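Putative lipoprotein (PDB 3OQQ) is of unknown function but is probably an extracellular lipoprotein of a gut bacterium, and it holds several calcium ions in its fold. Local coordinates at residues D198-S202 and E203-R207; E228-K232 and N233-V237; K261-E265 and G266-T270; D272-T275 and S276-D279. All blocks are in the same frame, centred on the assembly; numbering follows the deposited sequence.

How the contacts relate
All four contacts are local and follow in series, without nesting or crossing. Contact 1 closes the turn from strand 190-198 into strand 205-215. Contact 2 closes the turn from strand 221-230 into 234-242, and its L229 O meets R207 NH1 of contact 1. Strands 190-198, 234-242, 253-263 and 266-272 share a six-stranded antiparallel sheet, so contacts 1 and 2 carry the chain out of it to the paired strands 205-215 and 221-230 and back. Contact 3 is the tip of hairpin 253-263/266-272; its K261 N meets N233 O of contact 2, and its E265 O meets G199 N of contact 1. Contact 4 follows the hairpin and starts the loop toward strand 298-307.

Contact 1. Residues D198-S202 and E203-R207; sequences DGLKS and EYVDR
L200 and V205 meet on the buried side of this turn, L200 CD2 lying 3.7 Å from V205 CG2 while the two side chains cross at about a right angle. A chi1 of -163° turns L200 CG opposite its amide nitrogen and brings the branched end to the valine. Both residues also pack on L305 of strand 298-307, and L200 reaches F323 and L326 of helix 314-328. The backbone beneath them is a short 3-10 turn, the link by which the chain leaves strand 190-198 of one sheet and enters strand 205-215 of another. Y204 N donates to K201 O at 3.0 Å and V205 N to S202 O at 3.0 Å. Y204 offers its ring edge to G199 O, which lies in the ring plane 3.7 Å from CE2, and the ring packs on A318 and A322 of the helix. Toward solvent the fit is looser. K201 runs alongside the tyrosine, pointing the same way, and NZ makes a weak hydrogen bond to Y204 OH at 3.4 Å. With an alanine in place of Y204 the ring would be gone, a gap would probably open beside A318 and A322, and K201 NZ would be left without its weak partner. E203 bends at chi2 (80°) and lays OE1 3.3 Å from K201 CB, touching the lysine's aliphatic root, while the opposite charges of K201 NZ and E203 OE1 stay 6.0 Å apart.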
loop_
_atom_site.group_PDB
_atom_site.type_symbol
_atom_site.label_atom_id
_atom_site.label_comp_id
_atom_site.label_asym_id
_atom_site.label_seq_id
_atom_site.Cartn_x
_atom_site.Cartn_y
_atom_site.Cartn_z
ATOM N N ASP A 198 4.415 7.934 -7.471
ATOM C CA ASP A 198 4.416 9.316 -7.912
ATOM C C ASP A 198 5.676 10.066 -7.457
ATOM O O ASP A 198 6.022 10.057 -6.269
ATOM C CB ASP A 198 3.148 10.003 -7.391
ATOM C CG ASP A 198 2.694 11.152 -8.247
ATOM O OD1 ASP A 198 3.466 12.108 -8.403
ATOM O OD2 ASP A 198 1.571 11.077 -8.786
ATOM N N GLY A 199 6.370 10.667 -8.426
ATOM C CA GLY A 199 7.599 11.406 -8.159
ATOM C C GLY A 199 8.846 10.544 -8.076
ATOM O O GLY A 199 9.948 11.091 -8.030
ATOM N N LEU A 200 8.708 9.190 -8.056
ATOM C CA LEU A 200 9.901 8.354 -8.028
ATOM C C LEU A 200 10.440 8.207 -9.459
ATOM O O LEU A 200 10.172 7.218 -10.130
ATOM C CB LEU A 200 9.691 6.998 -7.353
ATOM C CG LEU A 200 11.026 6.319 -6.973
ATOM C CD1 LEU A 200 11.703 7.004 -5.757
ATOM C CD2 LEU A 200 10.842 4.876 -6.761
ATOM N N LYS A 201 11.166 9.233 -9.918
ATOM C CA LYS A 201 11.711 9.336 -11.275
ATOM C C LYS A 201 12.834 8.324 -11.538
ATOM O O LYS A 201 13.488 7.870 -10.598
ATOM C CB LYS A 201 12.209 10.769 -11.530
ATOM C CG LYS A 201 11.136 11.826 -11.273
ATOM C CD LYS A 201 11.474 13.136 -11.928
ATOM C CE LYS A 201 10.842 14.309 -11.218
ATOM N NZ LYS A 201 11.844 15.046 -10.400
ATOM N N SER A 202 13.064 7.994 -12.825
ATOM C CA SER A 202 14.088 7.035 -13.256
ATOM C C SER A 202 15.503 7.492 -12.813
ATOM O O SER A 202 16.310 6.658 -12.428
ATOM C CB SER A 202 14.036 6.812 -14.773
ATOM O OG SER A 202 14.279 8.005 -15.499
ATOM N N GLU A 203 15.752 8.808 -12.795
ATOM C CA GLU A 203 17.002 9.455 -12.369
ATOM C C GLU A 203 17.353 9.060 -10.927
ATOM O O GLU A 203 18.519 9.115 -10.556
ATOM C CB GLU A 203 16.876 11.003 -12.457
ATOM C CG GLU A 203 16.726 11.576 -13.865
ATOM C CD GLU A 203 15.358 11.534 -14.535
ATOM O OE1 GLU A 203 14.427 10.907 -13.977
ATOM O OE2 GLU A 203 15.230 12.098 -15.647
ATOM N N TYR A 204 16.343 8.653 -10.127
ATOM C CA TYR A 204 16.541 8.266 -8.736
ATOM C C TYR A 204 16.680 6.760 -8.536
ATOM O O TYR A 204 17.026 6.335 -7.437
ATOM C CB TYR A 204 15.366 8.766 -7.864
ATOM C CG TYR A 204 15.064 10.254 -7.934
ATOM C CD1 TYR A 204 16.086 11.191 -8.088
ATOM C CD2 TYR A 204 13.758 10.725 -7.820
ATOM C CE1 TYR A 204 15.815 12.554 -8.120
ATOM C CE2 TYR A 204 13.475 12.088 -7.864
ATOM C CZ TYR A 204 14.508 12.997 -8.007
ATOM O OH TYR A 204 14.232 14.337 -8.037
ATOM N N VAL A 205 16.341 5.953 -9.555
ATOM C CA VAL A 205 16.308 4.497 -9.451
ATOM C C VAL A 205 17.397 3.881 -10.311
ATOM O O VAL A 205 17.390 4.041 -11.522
ATOM C CB VAL A 205 14.903 3.947 -9.823
ATOM C CG1 VAL A 205 14.871 2.428 -9.736
ATOM C CG2 VAL A 205 13.820 4.570 -8.941
ATOM N N ASP A 206 18.298 3.143 -9.675
ATOM C CA ASP A 206 19.438 2.489 -10.326
ATOM C C ASP A 206 19.031 1.100 -10.802
ATOM O O ASP A 206 19.120 0.827 -11.995
ATOM C CB ASP A 206 20.630 2.415 -9.332
ATOM C CG ASP A 206 21.909 1.738 -9.813
ATOM O OD1 ASP A 206 21.981 1.363 -11.002
ATOM O OD2 ASP A 206 22.830 1.569 -8.994
ATOM N N ARG A 207 18.578 0.241 -9.869
ATOM C CA ARG A 207 18.211 -1.152 -10.124
ATOM C C ARG A 207 16.810 -1.465 -9.740
ATOM O O ARG A 207 16.277 -0.926 -8.757
ATOM C CB ARG A 207 19.118 -2.147 -9.338
ATOM C CG ARG A 207 20.628 -1.967 -9.451
ATOM C CD ARG A 207 21.095 -2.267 -10.847
ATOM N NE ARG A 207 22.511 -1.982 -11.057
ATOM C CZ ARG A 207 23.419 -2.902 -11.365
ATOM N NH1 ARG A 207 23.070 -4.179 -11.480
ATOM N NH2 ARG A 207 24.685 -2.553 -11.560
#

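Contact 2. Residues E228-K232 and N233-V237; sequences ELSTK and NIVKV
An ST turn on S230 shapes the chain reversal between strands 221-230 and 234-242, and the same serine packs on V235 across the turn. S230 OG accepts from K232 N at 3.2 Å in a nearly straight bond (160°), its placement opposite the amide nitrogen (chi1 179°) carrying it forward along the chain. V235 CG2 sits 3.5 Å from this oxygen and 3.6 Å from S230 CB, so a methyl group lies against the polar turn. S230 also forms, with L229, a G1 beta bulge opposite I208, at the bend in the chain. The K232 chain is extended beyond CG and passes I234 O, with CD 3.6 Å from it. The ammonium group forms a salt bridge with E227 and donates from K232 NZ to a water at 3.1 Å, which also accepts from K236 N at 3.0 Å. An alanine here in place of S230 would lack the hydroxyl that K232 N donates to, and the turn would probably be freer to shift. S230 OG, through a weak hydrogen bond, shares the E227 carboxylate with K232 NZ, and the water joins that lysine to K236 N, so the turn is probably steadied by polar links alongside the V235 packing.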
loop_
_atom_site.group_PDB
_atom_site.type_symbol
_atom_site.label_atom_id
_atom_site.label_comp_id
_atom_site.label_asym_id
_atom_site.label_seq_id
_atom_site.Cartn_x
_atom_site.Cartn_y
_atom_site.Cartn_z
ATOM N N GLU A 228 16.537 -10.070 -11.135
ATOM C CA GLU A 228 17.287 -9.365 -10.090
ATOM C C GLU A 228 18.203 -8.252 -10.584
ATOM O O GLU A 228 18.913 -8.416 -11.580
ATOM C CB GLU A 228 18.159 -10.361 -9.319
ATOM C CG GLU A 228 17.378 -11.264 -8.398
ATOM C CD GLU A 228 18.265 -11.965 -7.395
ATOM O OE1 GLU A 228 18.589 -11.347 -6.355
ATOM O OE2 GLU A 228 18.668 -13.118 -7.667
ATOM N N LEU A 229 18.221 -7.138 -9.822
ATOM C CA LEU A 229 19.122 -5.981 -9.979
ATOM C C LEU A 229 19.277 -5.502 -11.437
ATOM O O LEU A 229 20.387 -5.242 -11.911
ATOM C CB LEU A 229 20.510 -6.357 -9.384
ATOM C CG LEU A 229 20.522 -6.921 -7.960
ATOM C CD1 LEU A 229 21.866 -7.506 -7.623
ATOM C CD2 LEU A 229 20.171 -5.870 -6.948
ATOM N N SER A 230 18.148 -5.372 -12.143
ATOM C CA SER A 230 18.146 -4.963 -13.536
ATOM C C SER A 230 18.355 -3.461 -13.677
ATOM O O SER A 230 17.821 -2.679 -12.891
ATOM C CB SER A 230 16.827 -5.363 -14.181
ATOM O OG SER A 230 16.818 -4.949 -15.534
ATOM N N THR A 231 19.092 -3.059 -14.714
ATOM C CA THR A 231 19.354 -1.653 -15.045
ATOM C C THR A 231 18.392 -1.168 -16.121
ATOM O O THR A 231 18.482 -0.017 -16.542
ATOM C CB THR A 231 20.807 -1.466 -15.525
ATOM O OG1 THR A 231 21.052 -2.332 -16.646
ATOM C CG2 THR A 231 21.819 -1.678 -14.412
ATOM N N LYS A 232 17.495 -2.051 -16.584
ATOM C CA LYS A 232 16.487 -1.758 -17.613
ATOM C C LYS A 232 15.479 -0.698 -17.145
ATOM O O LYS A 232 15.151 -0.647 -15.952
ATOM C CB LYS A 232 15.690 -3.033 -17.968
ATOM C CG LYS A 232 16.479 -4.125 -18.689
ATOM C CD LYS A 232 15.629 -5.386 -18.749
ATOM C CE LYS A 232 16.363 -6.561 -19.336
ATOM N NZ LYS A 232 15.489 -7.764 -19.394
ATOM N N ASN A 233 14.935 0.073 -18.106
ATOM C CA ASN A 233 13.843 1.028 -17.882
ATOM C C ASN A 233 12.549 0.261 -17.573
ATOM O O ASN A 233 11.789 0.625 -16.672
ATOM C CB ASN A 233 13.660 1.909 -19.123
ATOM C CG ASN A 233 14.718 2.981 -19.263
ATOM O OD1 ASN A 233 15.628 3.104 -18.435
ATOM N ND2 ASN A 233 14.582 3.824 -20.280
ATOM N N ILE A 234 12.329 -0.833 -18.318
ATOM C CA ILE A 234 11.173 -1.702 -18.153
ATOM C C ILE A 234 11.659 -3.114 -17.847
ATOM O O ILE A 234 12.389 -3.721 -18.626
ATOM C CB ILE A 234 10.230 -1.679 -19.400
ATOM C CG1 ILE A 234 9.759 -0.237 -19.747
ATOM C CG2 ILE A 234 9.034 -2.628 -19.184
ATOM C CD1 ILE A 234 9.298 -0.057 -21.230
ATOM N N VAL A 235 11.230 -3.623 -16.711
ATOM C CA VAL A 235 11.492 -4.964 -16.238
ATOM C C VAL A 235 10.147 -5.656 -16.272
ATOM O O VAL A 235 9.197 -5.181 -15.659
ATOM C CB VAL A 235 12.139 -4.932 -14.810
ATOM C CG1 VAL A 235 12.264 -6.329 -14.219
ATOM C CG2 VAL A 235 13.498 -4.250 -14.851
ATOM N N LYS A 236 10.044 -6.726 -17.052
ATOM C CA LYS A 236 8.825 -7.516 -17.147
ATOM C C LYS A 236 9.156 -8.936 -16.710
ATOM O O LYS A 236 10.063 -9.532 -17.278
ATOM C CB LYS A 236 8.269 -7.467 -18.582
ATOM C CG LYS A 236 6.971 -8.246 -18.801
ATOM C CD LYS A 236 6.316 -7.815 -20.104
ATOM C CE LYS A 236 5.778 -8.970 -20.901
ATOM N NZ LYS A 236 6.853 -9.702 -21.631
ATOM N N VAL A 237 8.484 -9.449 -15.657
ATOM C CA VAL A 237 8.684 -10.836 -15.224
ATOM C C VAL A 237 7.311 -11.536 -15.301
ATOM O O VAL A 237 6.274 -10.930 -15.004
ATOM C CB VAL A 237 9.428 -11.060 -13.869
ATOM C CG1 VAL A 237 10.812 -10.424 -13.889
ATOM C CG2 VAL A 237 8.638 -10.592 -12.673
HETATM O O HOH W 1 12.617 -7.781 -18.159
#

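Contact 3. Residues K261-E265 and G266-T270; sequences KAQAE and GTVIT
Q263 to G266 form a type I beta turn, closed by G266 N donating to Q263 O at 3.2 Å, and the weakly bonded strand end about 261-263 and strand 266-270 run at 103° to one another. The turn is the tip of the beta hairpin 253-263/266-272. G266 has phi 133° and psi -162°, a shape in which any side chain would collide with E265 O, so the tight exit from the turn depends on glycine. V268 is the apolar point where the side chains gather. Its CG2 meets Q263 CG at 3.7 Å and E265 OE2 at 3.8 Å, both neighbours crossing the valine obliquely. Q263 folds at chi2, keeping its aliphatic part on V268 while its amide NE2 bonds back to D260. E265 is also bent at chi2, and its OE1 is hydrogen-bonded by S354 OG. On another side of the hairpin, T267 OG1 stands 3.9 Å from K261 CA and bonds to L200 O, and the extended K261 carries NZ away to V205 O. Across the turn the side chains make van der Waals contacts, some through oxygen, while their hydrogen bonds go elsewhere: K261 NZ and T267 OG1 go to the backbone carbonyls of V205 and L200, in segments 203-207 and 198-202, which implies that these four atoms, K261 NZ, T267 OG1, L200 O and V205 O, are satisfied between the two turns.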
loop_
_atom_site.group_PDB
_atom_site.type_symbol
_atom_site.label_atom_id
_atom_site.label_comp_id
_atom_site.label_asym_id
_atom_site.label_seq_id
_atom_site.Cartn_x
_atom_site.Cartn_y
_atom_site.Cartn_z
ATOM N N LYS A 261 10.257 2.272 -14.745
ATOM C CA LYS A 261 10.775 3.385 -13.962
ATOM C C LYS A 261 10.860 4.663 -14.798
ATOM O O LYS A 261 11.104 5.718 -14.239
ATOM C CB LYS A 261 12.167 3.032 -13.375
ATOM C CG LYS A 261 13.345 3.021 -14.410
ATOM C CD LYS A 261 14.653 2.815 -13.691
ATOM C CE LYS A 261 15.854 2.771 -14.608
ATOM N NZ LYS A 261 17.046 2.236 -13.880
ATOM N N ALA A 262 10.639 4.578 -16.114
ATOM C CA ALA A 262 10.875 5.683 -17.038
ATOM C C ALA A 262 9.644 6.555 -17.398
ATOM O O ALA A 262 9.761 7.443 -18.241
ATOM C CB ALA A 262 11.530 5.142 -18.305
ATOM N N GLN A 263 8.524 6.381 -16.737
ATOM C CA GLN A 263 7.344 7.208 -17.017
ATOM C C GLN A 263 7.496 8.587 -16.376
ATOM O O GLN A 263 8.136 8.688 -15.340
ATOM C CB GLN A 263 6.066 6.513 -16.529
ATOM C CG GLN A 263 5.694 5.279 -17.372
ATOM C CD GLN A 263 5.466 5.571 -18.842
ATOM O OE1 GLN A 263 4.725 6.489 -19.220
ATOM N NE2 GLN A 263 6.134 4.816 -19.711
ATOM N N ALA A 264 6.916 9.636 -16.976
ATOM C CA ALA A 264 7.000 11.008 -16.456
ATOM C C ALA A 264 6.516 11.155 -14.990
ATOM O O ALA A 264 7.173 11.840 -14.203
ATOM C CB ALA A 264 6.201 11.943 -17.341
ATOM N N GLU A 265 5.405 10.499 -14.627
ATOM C CA GLU A 265 4.762 10.582 -13.297
ATOM C C GLU A 265 5.500 9.795 -12.205
ATOM O O GLU A 265 5.197 9.954 -11.021
ATOM C CB GLU A 265 3.300 10.091 -13.375
ATOM C CG GLU A 265 3.151 8.649 -13.855
ATOM C CD GLU A 265 2.953 8.456 -15.341
ATOM O OE1 GLU A 265 3.596 9.173 -16.144
ATOM O OE2 GLU A 265 2.137 7.580 -15.704
ATOM N N GLY A 266 6.435 8.942 -12.602
ATOM C CA GLY A 266 7.175 8.131 -11.645
ATOM C C GLY A 266 7.217 6.692 -12.100
ATOM O O GLY A 266 6.980 6.428 -13.283
ATOM N N THR A 267 7.536 5.756 -11.177
ATOM C CA THR A 267 7.624 4.305 -11.481
ATOM C C THR A 267 6.213 3.709 -11.606
ATOM O O THR A 267 5.386 3.861 -10.696
ATOM C CB THR A 267 8.473 3.583 -10.412
ATOM O OG1 THR A 267 9.729 4.255 -10.313
ATOM C CG2 THR A 267 8.711 2.097 -10.743
ATOM N N VAL A 268 5.927 3.040 -12.727
ATOM C CA VAL A 268 4.583 2.453 -12.912
ATOM C C VAL A 268 4.700 0.919 -12.797
ATOM O O VAL A 268 5.400 0.294 -13.587
ATOM C CB VAL A 268 3.904 2.908 -14.232
ATOM C CG1 VAL A 268 2.551 2.212 -14.434
ATOM C CG2 VAL A 268 3.761 4.433 -14.276
ATOM N N ILE A 269 4.018 0.340 -11.791
ATOM C CA ILE A 269 4.055 -1.082 -11.482
ATOM C C ILE A 269 2.699 -1.714 -11.769
ATOM O O ILE A 269 1.687 -1.258 -11.237
ATOM C CB ILE A 269 4.485 -1.290 -9.983
ATOM C CG1 ILE A 269 5.897 -0.686 -9.753
ATOM C CG2 ILE A 269 4.459 -2.800 -9.581
ATOM C CD1 ILE A 269 6.369 -0.608 -8.334
ATOM N N THR A 270 2.678 -2.784 -12.588
ATOM C CA THR A 270 1.413 -3.481 -12.858
ATOM C C THR A 270 1.546 -4.995 -12.649
ATOM O O THR A 270 2.549 -5.595 -13.035
ATOM C CB THR A 270 0.878 -3.202 -14.260
ATOM O OG1 THR A 270 1.857 -3.599 -15.204
ATOM C CG2 THR A 270 0.483 -1.737 -14.477
#

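Contact 4. Residues D272-T275 and S276-D279; sequences DGLT and SLMD
A short 3-10 turn, following strand 266-272 and opening the loop toward strand 298-307, brings S276 back onto G273. The carbonyl oxygen of G273 is approached twice by this one residue: S276 N donates to G273 O at 3.0 Å, and S276 OG lies 2.7 Å from the same oxygen in a probable hydrogen bond. The hydroxyl reaches it because chi1 of 75° tucks OG between the amide nitrogen and the carbonyl carbon. S276 OG also bonds to F254 N, tying the turn to strand 253-263. One residue on, L277 N donates to L274 O at 3.3 Å, almost straight at 165°, completing the turn. L274 and L277 send their side chains to the same buried side, where L274 CD2 and L277 CD1 approach only to 4.3 Å and both residues pack on V182 of strand 173-184. Beyond the turn, R253 takes over, NH1 bonding to the carbonyls of S276 and M278 and NH2 pairing with D279. Two waters add further bonds to the backbone. One donates to L274 O and accepts from M278 N; the other donates to T275 O at 2.7 Å and to M278 O at 2.8 Å.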
loop_
_atom_site.group_PDB
_atom_site.type_symbol
_atom_site.label_atom_id
_atom_site.label_comp_id
_atom_site.label_asym_id
_atom_site.label_seq_id
_atom_site.Cartn_x
_atom_site.Cartn_y
_atom_site.Cartn_z
ATOM N N ASP A 272 -0.561 -8.103 -13.830
ATOM C CA ASP A 272 -1.557 -8.581 -14.800
ATOM C C ASP A 272 -1.801 -10.072 -14.533
ATOM O O ASP A 272 -0.974 -10.700 -13.859
ATOM C CB ASP A 272 -0.997 -8.309 -16.198
ATOM C CG ASP A 272 -1.915 -8.421 -17.407
ATOM O OD1 ASP A 272 -3.088 -8.869 -17.243
ATOM O OD2 ASP A 272 -1.464 -8.099 -18.501
ATOM N N GLY A 273 -2.947 -10.608 -14.970
ATOM C CA GLY A 273 -3.276 -12.022 -14.739
ATOM C C GLY A 273 -4.398 -12.313 -13.763
ATOM O O GLY A 273 -4.714 -13.489 -13.486
ATOM N N LEU A 274 -5.014 -11.230 -13.220
ATOM C CA LEU A 274 -6.109 -11.311 -12.259
ATOM C C LEU A 274 -7.278 -12.149 -12.770
ATOM O O LEU A 274 -7.924 -12.820 -11.975
ATOM C CB LEU A 274 -6.634 -9.904 -11.875
ATOM C CG LEU A 274 -5.674 -8.915 -11.242
ATOM C CD1 LEU A 274 -6.478 -7.659 -10.728
ATOM C CD2 LEU A 274 -4.847 -9.585 -10.120
ATOM N N THR A 275 -7.555 -12.105 -14.083
ATOM C CA THR A 275 -8.657 -12.874 -14.682
ATOM C C THR A 275 -8.461 -14.422 -14.532
ATOM O O THR A 275 -9.441 -15.178 -14.601
ATOM C CB THR A 275 -8.803 -12.463 -16.158
ATOM O OG1 THR A 275 -10.122 -12.722 -16.597
ATOM C CG2 THR A 275 -7.770 -13.119 -17.098
ATOM N N SER A 276 -7.190 -14.879 -14.365
ATOM C CA SER A 276 -6.862 -16.310 -14.325
ATOM C C SER A 276 -6.969 -16.892 -12.912
ATOM O O SER A 276 -6.784 -18.092 -12.763
ATOM C CB SER A 276 -5.455 -16.544 -14.886
ATOM O OG SER A 276 -4.410 -16.159 -13.999
ATOM N N LEU A 277 -7.285 -16.053 -11.875
ATOM C CA LEU A 277 -7.329 -16.496 -10.474
ATOM C C LEU A 277 -8.610 -17.216 -10.115
ATOM O O LEU A 277 -8.576 -18.172 -9.327
ATOM C CB LEU A 277 -7.097 -15.341 -9.505
ATOM C CG LEU A 277 -5.810 -14.533 -9.700
ATOM C CD1 LEU A 277 -5.727 -13.494 -8.683
ATOM C CD2 LEU A 277 -4.545 -15.446 -9.684
HETATM N N MSE A 278 -9.740 -16.752 -10.660
HETATM C CA MSE A 278 -11.016 -17.427 -10.449
HETATM C C MSE A 278 -11.066 -18.762 -11.229
HETATM O O MSE A 278 -10.212 -19.016 -12.089
HETATM C CB MSE A 278 -12.177 -16.527 -10.882
HETATM C CG MSE A 278 -12.267 -16.331 -12.401
HETATM SE SE MSE A 278 -13.610 -15.046 -12.914
HETATM C CE MSE A 278 -13.049 -13.559 -11.666
ATOM N N ASP A 279 -12.087 -19.592 -10.946
ATOM C CA ASP A 279 -12.301 -20.858 -11.644
ATOM C C ASP A 279 -13.444 -20.734 -12.621
ATOM O O ASP A 279 -13.488 -21.475 -13.608
ATOM C CB ASP A 279 -12.572 -21.988 -10.654
ATOM C CG ASP A 279 -11.327 -22.437 -9.923
ATOM O OD1 ASP A 279 -10.221 -21.997 -10.301
ATOM O OD2 ASP A 279 -11.458 -23.190 -8.958
HETATM O O HOH W 2 -10.100 -14.086 -11.307
HETATM O O HOH W 3 -10.157 -17.760 -14.541
#